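Inactive glucansucrase (Lactobacillus reuteri, PDB 5JBD) is an inactive member of the glucansucrase group, a glycoside hydrolase family 70 protein built round a TIM-type barrel and carrying a calcium ion. Local coordinates at residues L263-L268 / E728-T733; E259-L262 / L268-Y271; A735-H738 / K743-E746. All blocks are in the same frame, centred on the assembly; numbering follows the deposited sequence.

How the contacts relate
The three contacts show how a barrel of parallel strands acquires its outer layer. Contacts 1 and 2, their centres about 7 Å apart, both use helix 265-269; their segments share Leu268, which packs in contact 2, and a probable hydrogen bond from Tyr271 N to Gly266 O (2.9 Å) ties them. Contact 1 joins that helix to helix 727-739, whose later turns pack on strand 743-748 in contact 3, about 10 Å away between centres; contacts 2 and 3 are about 14 Å apart. Contact 2 begins first, contact 1 opens within it, and both close before contact 3. The 460-residue jump of contact 1 suits the circularly permuted barrel of family 70, where strands 279-282 and 743-748 are neighbours.

Contact 1: residues L263-L268 / E728-T733; sequences LNYGKL and EELANT
Tyr265 reaches across to Leu730 and Ala731, and this buried contact shows how one aromatic ring can fill the gap between two helices that are distant in sequence. Its CB points toward helix 727-739 but stops short of touching it; with CG anti to the backbone N (chi1 179°), the ring is carried onward along that direction. CD2, on the side of the ring turned to the other helix, comes up to the methyl group of Ala731. One atom further on, CE2 serves two neighbours: it lies 4.2 Å from Leu730 CD2 and 4.5 Å from Ala731 CB. Both methyl groups approach the ring obliquely. The other side of the ring, CD1 and CE1, is turned to Phe261 of the preceding helix, the two ring planes being nearly perpendicular. At the tip, OH packs against the ring of Tyr271.

Beside the tyrosine the backbones themselves come together. Gly266 has no side chain to hold the helices apart, and its CA sits 4.4 Å from Ala731 CB; the CA atoms of this pair are 5.5 Å apart. A glycine facing an alanine thus gives the close approach, while Tyr265 and Leu730 fill the adjoining, wider space. Apolar packing alone joins the two segments, with little surface (141 Å², both sides summed) buried between them.

Next to it, Asn732 OD1 accepts a hydrogen bond from Asn272 ND2, and Leu715 of a loop touches both Tyr265 and Leu730. Helix 670-676 flanks helix 727-739, with Tyr671 against Leu730 and Ile674 against Thr733, whereas helix 291-304 packs on Leu263 at the beginning of the other segment.

Contact 2: residues E259-L262 / L268-Y271; sequences EYFL and LMGY
Leu268 pushes its CD1 methyl into the hollow between the rings of Tyr260 and Phe261, over the backbone of the phenylalanine. The floor of the hollow is that backbone: Leu268 CD1 rests 3.8 Å from Phe261 CA. One wall is the tyrosine ring, whose CE2 is 4.1 Å from Leu268 CD1, and the other is the phenylalanine ring, whose CD1 stands 4.2 Å from the same methyl carbon. The leucine side chain runs at about a right angle to that of Tyr260.

Met269 supplies the second bump. Its chi1 (-68°) and chi2 (-57°) carry the sulfur to the rim of Phe261, and a further bend at chi3 turns only the terminal methyl group. SD lies 4.0 Å from Phe261 CE1 and 5.2 Å from the ring centroid, 79° off the ring normal: a Met-aromatic contact made at the edge. Further back, Met269 CB lies over one face of the Tyr271 ring. Between these two residues Gly270 ends the short helix with a positive phi.

The contact joins two helices that follow each other in the chain: after a break at Asn264, helix 265-269 heads off in a different direction, and its Leu268 and Met269 pack on the end of helix 249-263. Tyr713 and Tyr800 add further rings round Phe261, Tyr804 touches Tyr260, Phe261 and Leu268, and Leu262 packs on Phe280 of barrel strand 279-282.

Contact 3: residues A735-H738 / K743-E746; sequences AALH and KVQE
Leu737 and His738 both hold CG anti to the carbonyl carbon (chi1 -66° and -78°), while Val744, with chi1 -168°, sets CG2 anti to its own carbonyl carbon, and these torsions bring Leu737 and His738 to the CG2 methyl of Val744. The setting is a beta-alpha-beta unit of the barrel: helix 727-739 turns through a short connection into strand 743-748, which lies parallel to strand 688-691 of the same sheet. Such a junction illustrates how the outer helices of a barrel are seated on its strands.

Val744 CG2 is the atom on which the contact converges. It lies 3.9 Å from Leu737 CB and 4.0 Å from Leu737 CD1, so the leucine bends round the methyl group, touching it with its base and one branch. The histidine comes to the same methyl group, with His738 NE2 4.1 Å from Val744 CG2 and the approach to the ring oblique. Both helix side chains cross that of the valine at about a right angle. Lys743 CA lies at the edge of the imidazole, 4.4 Å from His738 CD2.

The polar atoms of the imidazole are taken up by the loop before strand 279-282: NE2 is bonded to Asp278 OD2 and ND1 to the backbone oxygen of Asp274. This pairing is consistent with, though it does not prove, a protonated ring. Asp278 OD2 also receives the backbone N of Val744, so one carboxylate oxygen fixes both the ring and the start of the strand, while Phe689 and Ile674 back Leu737.

A water links helix to strand: it accepts a hydrogen bond from Lys743 NZ at 3.1 Å and donates a weak one to His738 O at 3.3 Å.

Contact 1: residues L263-L268 / E728-T733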
loop_
_atom_site.group_PDB
_atom_site.type_symbol
_atom_site.label_atom_id
_atom_site.label_comp_id
_atom_site.label_asym_id
_atom_site.label_seq_id
_atom_site.Cartn_x
_atom_site.Cartn_y
_atom_site.Cartn_z
ATOM N N LEU A 263 -4.863 17.220 -8.739
ATOM C CA LEU A 263 -5.929 18.175 -8.417
ATOM C C LEU A 263 -6.485 18.905 -9.641
ATOM O O LEU A 263 -7.509 19.589 -9.524
ATOM C CB LEU A 263 -5.454 19.203 -7.371
ATOM C CG LEU A 263 -5.157 18.704 -5.947
ATOM C CD1 LEU A 263 -4.312 19.719 -5.179
ATOM C CD2 LEU A 263 -6.424 18.385 -5.157
ATOM N N ASN A 264 -5.816 18.763 -10.795
ATOM C CA ASN A 264 -6.257 19.321 -12.064
ATOM C C ASN A 264 -6.189 18.295 -13.221
ATOM O O ASN A 264 -6.057 18.685 -14.384
ATOM C CB ASN A 264 -5.379 20.540 -12.386
ATOM C CG ASN A 264 -5.603 21.672 -11.413
ATOM O OD1 ASN A 264 -6.576 22.400 -11.524
ATOM N ND2 ASN A 264 -4.727 21.800 -10.440
ATOM N N TYR A 265 -6.324 17.006 -12.894
ATOM C CA TYR A 265 -6.029 15.899 -13.831
ATOM C C TYR A 265 -6.658 16.040 -15.227
ATOM O O TYR A 265 -5.944 16.065 -16.249
ATOM C CB TYR A 265 -6.395 14.543 -13.206
ATOM C CG TYR A 265 -6.147 13.377 -14.138
ATOM C CD1 TYR A 265 -4.849 12.972 -14.436
ATOM C CD2 TYR A 265 -7.199 12.708 -14.752
ATOM C CE1 TYR A 265 -4.600 11.931 -15.314
ATOM C CE2 TYR A 265 -6.964 11.639 -15.611
ATOM C CZ TYR A 265 -5.660 11.257 -15.882
ATOM O OH TYR A 265 -5.400 10.239 -16.763
ATOM N N GLY A 266 -7.982 16.111 -15.284
ATOM C CA GLY A 266 -8.680 16.177 -16.570
ATOM C C GLY A 266 -8.281 17.400 -17.406
ATOM O O GLY A 266 -8.013 17.284 -18.612
ATOM N N LYS A 267 -8.246 18.569 -16.763
ATOM C CA LYS A 267 -7.864 19.817 -17.449
ATOM C C LYS A 267 -6.479 19.706 -18.055
ATOM O O LYS A 267 -6.276 20.080 -19.191
ATOM C CB LYS A 267 -7.915 21.017 -16.498
ATOM C CG LYS A 267 -9.334 21.480 -16.241
ATOM C CD LYS A 267 -9.474 22.794 -15.518
ATOM C CE LYS A 267 -10.928 23.277 -15.558
ATOM N NZ LYS A 267 -11.197 24.438 -14.669
ATOM N N LEU A 268 -5.547 19.158 -17.289
ATOM C CA LEU A 268 -4.164 19.062 -17.720
ATOM C C LEU A 268 -3.900 17.992 -18.787
ATOM O O LEU A 268 -2.935 18.108 -19.533
ATOM C CB LEU A 268 -3.260 18.831 -16.516
ATOM C CG LEU A 268 -3.188 20.007 -15.545
ATOM C CD1 LEU A 268 -2.384 19.601 -14.331
ATOM C CD2 LEU A 268 -2.599 21.247 -16.220
ATOM N N GLU A 728 -8.903 8.542 -19.599
ATOM C CA GLU A 728 -10.078 9.216 -20.162
ATOM C C GLU A 728 -11.340 8.786 -19.420
ATOM O O GLU A 728 -12.200 9.603 -19.097
ATOM C CB GLU A 728 -10.271 8.899 -21.657
ATOM C CG GLU A 728 -10.968 9.987 -22.410
ATOM C CD GLU A 728 -11.111 9.683 -23.894
ATOM O OE1 GLU A 728 -10.093 9.434 -24.583
ATOM O OE2 GLU A 728 -12.251 9.696 -24.366
ATOM N N GLU A 729 -11.450 7.487 -19.179
ATOM C CA GLU A 729 -12.576 6.943 -18.407
ATOM C C GLU A 729 -12.598 7.514 -16.973
ATOM O O GLU A 729 -13.638 7.974 -16.506
ATOM C CB GLU A 729 -12.521 5.418 -18.402
ATOM C CG GLU A 729 -12.988 4.783 -19.710
ATOM C CD GLU A 729 -12.684 3.302 -19.816
ATOM O OE1 GLU A 729 -11.874 2.779 -19.004
ATOM O OE2 GLU A 729 -13.248 2.649 -20.732
ATOM N N LEU A 730 -11.436 7.520 -16.316
ATOM C CA LEU A 730 -11.294 8.110 -14.979
ATOM C C LEU A 730 -11.825 9.552 -14.927
ATOM O O LEU A 730 -12.628 9.899 -14.051
ATOM C CB LEU A 730 -9.833 8.078 -14.513
ATOM C CG LEU A 730 -9.500 8.786 -13.185
ATOM C CD1 LEU A 730 -10.354 8.263 -12.041
ATOM C CD2 LEU A 730 -8.034 8.617 -12.841
ATOM N N ALA A 731 -11.395 10.383 -15.871
ATOM C CA ALA A 731 -11.846 11.780 -15.896
ATOM C C ALA A 731 -13.359 11.919 -16.078
ATOM O O ALA A 731 -13.988 12.764 -15.428
ATOM C CB ALA A 731 -11.112 12.565 -16.972
ATOM N N ASN A 732 -13.944 11.103 -16.962
ATOM C CA ASN A 732 -15.401 11.082 -17.131
ATOM C C ASN A 732 -16.109 10.570 -15.878
ATOM O O ASN A 732 -17.165 11.080 -15.522
ATOM C CB ASN A 732 -15.812 10.231 -18.338
ATOM C CG ASN A 732 -15.610 10.954 -19.658
ATOM O OD1 ASN A 732 -15.745 12.190 -19.762
ATOM N ND2 ASN A 732 -15.288 10.193 -20.675
ATOM N N THR A 733 -15.506 9.588 -15.203
ATOM C CA THR A 733 -16.056 9.057 -13.952
ATOM C C THR A 733 -16.056 10.110 -12.841
ATOM O O THR A 733 -17.058 10.275 -12.142
ATOM C CB THR A 733 -15.294 7.789 -13.510
ATOM O OG1 THR A 733 -15.367 6.819 -14.564
ATOM C CG2 THR A 733 -15.885 7.198 -12.235
#

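Contact 2: residues E259-L262 / L268-Y271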
loop_
_atom_site.group_PDB
_atom_site.type_symbol
_atom_site.label_atom_id
_atom_site.label_comp_id
_atom_site.label_asym_id
_atom_site.label_seq_id
_atom_site.Cartn_x
_atom_site.Cartn_y
_atom_site.Cartn_z
ATOM N N GLU A 259 0.870 16.526 -6.773
ATOM C CA GLU A 259 -0.402 16.925 -6.159
ATOM C C GLU A 259 -1.170 17.903 -7.042
ATOM O O GLU A 259 -2.370 17.725 -7.266
ATOM C CB GLU A 259 -0.147 17.514 -4.772
ATOM C CG GLU A 259 0.340 16.472 -3.761
ATOM C CD GLU A 259 1.171 17.045 -2.631
ATOM O OE1 GLU A 259 1.086 18.266 -2.380
ATOM O OE2 GLU A 259 1.941 16.276 -2.005
ATOM N N TYR A 260 -0.456 18.888 -7.598
ATOM C CA TYR A 260 -1.063 19.862 -8.494
ATOM C C TYR A 260 -1.658 19.164 -9.733
ATOM O O TYR A 260 -2.764 19.496 -10.173
ATOM C CB TYR A 260 -0.051 20.954 -8.897
ATOM C CG TYR A 260 -0.630 21.978 -9.850
ATOM C CD1 TYR A 260 -1.445 23.016 -9.391
ATOM C CD2 TYR A 260 -0.409 21.876 -11.221
ATOM C CE1 TYR A 260 -2.006 23.929 -10.271
ATOM C CE2 TYR A 260 -0.954 22.789 -12.109
ATOM C CZ TYR A 260 -1.744 23.806 -11.638
ATOM O OH TYR A 260 -2.274 24.695 -12.545
ATOM N N PHE A 261 -0.933 18.183 -10.264
ATOM C CA PHE A 261 -1.387 17.390 -11.418
ATOM C C PHE A 261 -2.689 16.653 -11.127
ATOM O O PHE A 261 -3.664 16.755 -11.875
ATOM C CB PHE A 261 -0.282 16.395 -11.802
ATOM C CG PHE A 261 -0.648 15.425 -12.897
ATOM C CD1 PHE A 261 -0.609 15.808 -14.231
ATOM C CD2 PHE A 261 -0.963 14.101 -12.591
ATOM C CE1 PHE A 261 -0.913 14.902 -15.245
ATOM C CE2 PHE A 261 -1.258 13.192 -13.598
ATOM C CZ PHE A 261 -1.243 13.595 -14.927
ATOM N N LEU A 262 -2.712 15.935 -10.014
ATOM C CA LEU A 262 -3.897 15.159 -9.635
ATOM C C LEU A 262 -5.107 16.056 -9.340
ATOM O O LEU A 262 -6.228 15.720 -9.718
ATOM C CB LEU A 262 -3.583 14.239 -8.462
ATOM C CG LEU A 262 -2.575 13.124 -8.783
ATOM C CD1 LEU A 262 -2.117 12.476 -7.503
ATOM C CD2 LEU A 262 -3.148 12.087 -9.750
ATOM N N LEU A 268 -5.547 19.158 -17.289
ATOM C CA LEU A 268 -4.164 19.062 -17.720
ATOM C C LEU A 268 -3.900 17.992 -18.787
ATOM O O LEU A 268 -2.935 18.108 -19.533
ATOM C CB LEU A 268 -3.260 18.831 -16.516
ATOM C CG LEU A 268 -3.188 20.007 -15.545
ATOM C CD1 LEU A 268 -2.384 19.601 -14.331
ATOM C CD2 LEU A 268 -2.599 21.247 -16.220
ATOM N N MET A 269 -4.754 16.970 -18.864
ATOM C CA MET A 269 -4.631 15.926 -19.902
ATOM C C MET A 269 -5.449 16.211 -21.157
ATOM O O MET A 269 -5.295 15.514 -22.155
ATOM C CB MET A 269 -5.058 14.566 -19.339
ATOM C CG MET A 269 -4.117 14.010 -18.278
ATOM S SD MET A 269 -2.398 13.830 -18.818
ATOM C CE MET A 269 -2.601 12.648 -20.156
ATOM N N GLY A 270 -6.303 17.231 -21.118
ATOM C CA GLY A 270 -7.272 17.460 -22.181
ATOM C C GLY A 270 -8.377 16.409 -22.206
ATOM O O GLY A 270 -8.999 16.180 -23.239
ATOM N N TYR A 271 -8.642 15.796 -21.052
ATOM C CA TYR A 271 -9.753 14.870 -20.899
ATOM C C TYR A 271 -10.950 15.684 -20.359
ATOM O O TYR A 271 -10.988 16.911 -20.522
ATOM C CB TYR A 271 -9.348 13.730 -19.963
ATOM C CG TYR A 271 -8.204 12.842 -20.425
ATOM C CD1 TYR A 271 -7.804 12.780 -21.763
ATOM C CD2 TYR A 271 -7.554 12.022 -19.520
ATOM C CE1 TYR A 271 -6.767 11.958 -22.161
ATOM C CE2 TYR A 271 -6.524 11.189 -19.914
ATOM C CZ TYR A 271 -6.136 11.153 -21.237
ATOM O OH TYR A 271 -5.109 10.329 -21.628
#

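Contact 3: residues A735-H738 / K743-E746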
loop_
_atom_site.group_PDB
_atom_site.type_symbol
_atom_site.label_atom_id
_atom_site.label_comp_id
_atom_site.label_asym_id
_atom_site.label_seq_id
_atom_site.Cartn_x
_atom_site.Cartn_y
_atom_site.Cartn_z
ATOM N N ALA A 735 -16.138 13.330 -13.253
ATOM C CA ALA A 735 -17.167 14.311 -13.656
ATOM C C ALA A 735 -18.576 13.823 -13.335
ATOM O O ALA A 735 -19.413 14.600 -12.864
ATOM C CB ALA A 735 -17.051 14.636 -15.131
ATOM N N ALA A 736 -18.827 12.535 -13.587
ATOM C CA ALA A 736 -20.120 11.924 -13.254
ATOM C C ALA A 736 -20.404 11.954 -11.746
ATOM O O ALA A 736 -21.516 12.275 -11.334
ATOM C CB ALA A 736 -20.193 10.497 -13.786
ATOM N N LEU A 737 -19.398 11.657 -10.932
ATOM C CA LEU A 737 -19.545 11.753 -9.477
ATOM C C LEU A 737 -19.779 13.204 -9.042
ATOM O O LEU A 737 -20.626 13.469 -8.194
ATOM C CB LEU A 737 -18.323 11.167 -8.768
ATOM C CG LEU A 737 -18.146 9.651 -8.959
ATOM C CD1 LEU A 737 -16.768 9.206 -8.522
ATOM C CD2 LEU A 737 -19.216 8.868 -8.204
ATOM N N HIS A 738 -19.030 14.141 -9.639
ATOM C CA HIS A 738 -19.249 15.564 -9.389
ATOM C C HIS A 738 -20.673 15.986 -9.744
ATOM O O HIS A 738 -21.305 16.701 -8.978
ATOM C CB HIS A 738 -18.264 16.434 -10.181
ATOM C CG HIS A 738 -16.890 16.491 -9.593
ATOM N ND1 HIS A 738 -15.792 16.848 -10.340
ATOM C CD2 HIS A 738 -16.436 16.266 -8.335
ATOM C CE1 HIS A 738 -14.718 16.819 -9.576
ATOM N NE2 HIS A 738 -15.079 16.460 -8.357
ATOM N N LYS A 743 -17.713 14.755 -3.841
ATOM C CA LYS A 743 -16.315 15.110 -4.057
ATOM C C LYS A 743 -15.528 13.822 -4.113
ATOM O O LYS A 743 -15.977 12.798 -3.586
ATOM C CB LYS A 743 -15.787 16.011 -2.936
ATOM C CG LYS A 743 -16.524 17.352 -2.818
ATOM C CD LYS A 743 -16.286 18.250 -4.017
ATOM C CE LYS A 743 -16.867 19.641 -3.770
ATOM N NZ LYS A 743 -18.260 19.716 -4.236
ATOM N N VAL A 744 -14.369 13.873 -4.767
ATOM C CA VAL A 744 -13.583 12.680 -5.065
ATOM C C VAL A 744 -12.134 12.840 -4.605
ATOM O O VAL A 744 -11.486 13.844 -4.924
ATOM C CB VAL A 744 -13.592 12.393 -6.588
ATOM C CG1 VAL A 744 -13.036 11.000 -6.879
ATOM C CG2 VAL A 744 -14.995 12.541 -7.175
ATOM N N GLN A 745 -11.608 11.841 -3.900
ATOM C CA GLN A 745 -10.204 11.838 -3.474
ATOM C C GLN A 745 -9.405 10.764 -4.186
ATOM O O GLN A 745 -9.931 9.705 -4.518
ATOM C CB GLN A 745 -10.076 11.641 -1.964
ATOM C CG GLN A 745 -10.670 12.780 -1.139
ATOM C CD GLN A 745 -12.182 12.695 -0.947
ATOM O OE1 GLN A 745 -12.747 11.608 -0.799
ATOM N NE2 GLN A 745 -12.848 13.849 -0.966
ATOM N N GLU A 746 -8.129 11.041 -4.427
ATOM C CA GLU A 746 -7.207 10.041 -4.982
ATOM C C GLU A 746 -6.277 9.587 -3.885
ATOM O O GLU A 746 -5.828 10.380 -3.058
ATOM C CB GLU A 746 -6.387 10.609 -6.164
ATOM C CG GLU A 746 -5.225 9.746 -6.666
ATOM C CD GLU A 746 -5.613 8.380 -7.243
ATOM O OE1 GLU A 746 -6.668 7.796 -6.861
ATOM O OE2 GLU A 746 -4.814 7.865 -8.069
HETATM O O HOH W 1 -19.709 17.976 -6.330
#